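Local coordinates for protein putative agmatinase (Clostridium difficile, PDB 3LHL) that probably hydrolyses agmatine to putrescine and urea as a manganese-dependent agmatinase of the arginase family, at residues Glu186-Val189 against Asn190-Gly194. Numbering follows the deposited sequence.
Sequences ENIV and NMLNG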
ATOM      1  N   GLU A 186      11.453  -8.668   9.392  1.00 18.78           N
ATOM      2  CA  GLU A 186      11.081  -9.793  10.247  1.00 18.62           C
ATOM      3  C   GLU A 186      11.170  -9.414  11.721  1.00 17.88           C
ATOM      4  O   GLU A 186      10.298  -9.776  12.512  1.00 16.20           O
ATOM      5  CB  GLU A 186      11.962 -11.010   9.962  1.00 19.72           C
ATOM      6  CG  GLU A 186      11.595 -12.253  10.779  1.00 22.40           C
ATOM      7  CD  GLU A 186      12.281 -13.512  10.269  1.00 24.69           C
ATOM      8  OE1 GLU A 186      13.320 -13.393   9.589  1.00 27.17           O
ATOM      9  OE2 GLU A 186      11.790 -14.625  10.556  1.00 28.25           O
ATOM     10  N   ASN A 187      12.216  -8.678  12.086  1.00 17.30           N
ATOM     11  CA  ASN A 187      12.378  -8.249  13.466  1.00 18.29           C
ATOM     12  C   ASN A 187      11.242  -7.321  13.889  1.00 18.12           C
ATOM     13  O   ASN A 187      10.685  -7.473  14.975  1.00 17.34           O
ATOM     14  CB  ASN A 187      13.722  -7.537  13.666  1.00 19.16           C
ATOM     15  CG  ASN A 187      14.868  -8.505  13.883  1.00 19.70           C
ATOM     16  OD1 ASN A 187      14.656  -9.646  14.281  1.00 23.43           O
ATOM     17  ND2 ASN A 187      16.087  -8.048  13.642  1.00 20.64           N
ATOM     18  N   ILE A 188      10.904  -6.361  13.030  1.00 17.24           N
ATOM     19  CA  ILE A 188       9.835  -5.412  13.326  1.00 16.83           C
ATOM     20  C   ILE A 188       8.493  -6.109  13.470  1.00 16.39           C
ATOM     21  O   ILE A 188       7.727  -5.806  14.382  1.00 16.33           O
ATOM     22  CB  ILE A 188       9.728  -4.320  12.227  1.00 19.54           C
ATOM     23  CG1 ILE A 188      10.964  -3.417  12.282  1.00 20.10           C
ATOM     24  CG2 ILE A 188       8.455  -3.482  12.419  1.00 19.34           C
ATOM     25  CD1 ILE A 188      11.203  -2.781  13.647  1.00 18.76           C
ATOM     26  N   VAL A 189       8.215  -7.052  12.578  1.00 17.27           N
ATOM     27  CA  VAL A 189       6.954  -7.785  12.609  1.00 19.17           C
ATOM     28  C   VAL A 189       6.784  -8.608  13.889  1.00 19.78           C
ATOM     29  O   VAL A 189       5.709  -8.621  14.481  1.00 18.35           O
ATOM     30  CB  VAL A 189       6.824  -8.702  11.376  1.00 19.56           C
ATOM     31  CG1 VAL A 189       5.568  -9.539  11.481  1.00 19.63           C
ATOM     32  CG2 VAL A 189       6.773  -7.849  10.107  1.00 22.18           C
ATOM     33  N   ASN A 190       7.839  -9.300  14.312  1.00 20.02           N
ATOM     34  CA  ASN A 190       7.769 -10.080  15.545  1.00 22.00           C
ATOM     35  C   ASN A 190       7.528  -9.147  16.734  1.00 22.48           C
ATOM     36  O   ASN A 190       6.795  -9.486  17.662  1.00 19.89           O
ATOM     37  CB  ASN A 190       9.064 -10.862  15.770  1.00 21.32           C
ATOM     38  CG  ASN A 190       9.141 -12.111  14.924  1.00 22.29           C
ATOM     39  OD1 ASN A 190       8.177 -12.873  14.840  1.00 23.55           O
ATOM     40  ND2 ASN A 190      10.293 -12.338  14.304  1.00 23.46           N
HETATM   41  N   MSE A 191       8.147  -7.970  16.694  1.00 22.86           N
HETATM   42  CA  MSE A 191       7.994  -6.992  17.766  1.00 26.55           C
HETATM   43  C   MSE A 191       6.572  -6.452  17.845  1.00 25.62           C
HETATM   44  O   MSE A 191       6.125  -6.029  18.907  1.00 26.12           O
HETATM   45  CB  MSE A 191       8.966  -5.830  17.572  1.00 30.31           C
HETATM   46  CG  MSE A 191      10.352  -6.079  18.131  1.00 38.90           C
HETATM   47 SE   MSE A 191      11.574  -4.651  17.656  1.00 56.39          SE
HETATM   48  CE  MSE A 191      10.563  -3.140  18.341  1.00 45.48           C
ATOM     49  N   LEU A 192       5.873  -6.465  16.714  1.00 23.48           N
ATOM     50  CA  LEU A 192       4.499  -5.990  16.642  1.00 22.31           C
ATOM     51  C   LEU A 192       3.535  -7.150  16.857  1.00 22.02           C
ATOM     52  O   LEU A 192       2.383  -7.105  16.421  1.00 20.60           O
ATOM     53  CB  LEU A 192       4.232  -5.354  15.276  1.00 21.98           C
ATOM     54  CG  LEU A 192       4.579  -3.880  15.069  1.00 22.54           C
ATOM     55  CD1 LEU A 192       5.942  -3.567  15.635  1.00 25.64           C
ATOM     56  CD2 LEU A 192       4.531  -3.571  13.582  1.00 22.51           C
ATOM     57  N   ASN A 193       4.022  -8.188  17.527  1.00 21.25           N
ATOM     58  CA  ASN A 193       3.224  -9.377  17.807  1.00 21.80           C
ATOM     59  C   ASN A 193       1.876  -9.032  18.431  1.00 20.05           C
ATOM     60  O   ASN A 193       1.814  -8.346  19.450  1.00 20.41           O
ATOM     61  CB  ASN A 193       3.999 -10.312  18.740  1.00 23.40           C
ATOM     62  CG  ASN A 193       3.290 -11.634  18.967  1.00 27.17           C
ATOM     63  OD1 ASN A 193       2.243 -11.689  19.612  1.00 29.11           O
ATOM     64  ND2 ASN A 193       3.858 -12.706  18.429  1.00 27.22           N
ATOM     65  N   GLY A 194       0.806  -9.505  17.801  1.00 19.39           N
ATOM     66  CA  GLY A 194      -0.539  -9.269  18.299  1.00 20.38           C
ATOM     67  C   GLY A 194      -1.100  -7.873  18.111  1.00 21.00           C
ATOM     68  O   GLY A 194      -2.164  -7.565  18.641  1.00 22.38           O
TER
HETATM   69  O   HOH W   1      10.719 -15.286  13.133  1.00 36.86           O
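E186 and N190, one helical turn apart, run side by side on the outer face of helix 185-191. Their flat ends are turned 31° from each other. One water joins them: it donates to OE2 of E186 at 2.9 Å and accepts from ND2 of N190 at 3.2 Å. CG of E186 stands anti to the backbone N (chi1 -178°) and the chain stays extended beyond it, which carries the carboxylate out alongside the asparagine amide.

The backbone bonds show the helix running out. N190 N donates to E186 O over 3.1 Å, nearly straight at 165°, and M191 N follows to N187 O. The next amide, L192 N, divides itself between I188 O and V189 O, 3.1 Å from each, and both bonds are weak. L192 is the first residue to leave helical backbone angles; N193 N then reaches back to N190 O in a tighter, three-residue step.

The apolar contacts lie on other sides of the helix. I188 and L192 point the same way; CG2 of I188 faces the fork of L192, 4.1 Å from both CD1 and CD2, and both side chains pack on F154 of strand 153-158. V189 turns to I233 of helix 229-235 and to I239. On a more exposed flank, the selenium of M191, a selenomethionine, passes 4.4 Å from CD1 of I188.

Beyond the helix, N193 OD1 is hydrogen-bonded to ND2 of N238, and the backbone of G194 also bonds to N238, tying the segment that leads to strand 196-202 to the loop holding N238. The chemistry is thus that of an amphipathic final turn in an alpha/beta fold: its buried side packs through hydrocarbon, its outer side carries polar side chains joined through one water, and at its C-terminal end the regular pattern gives way to the shared, weak pair at L192 N and the N193 N to N190 O bond.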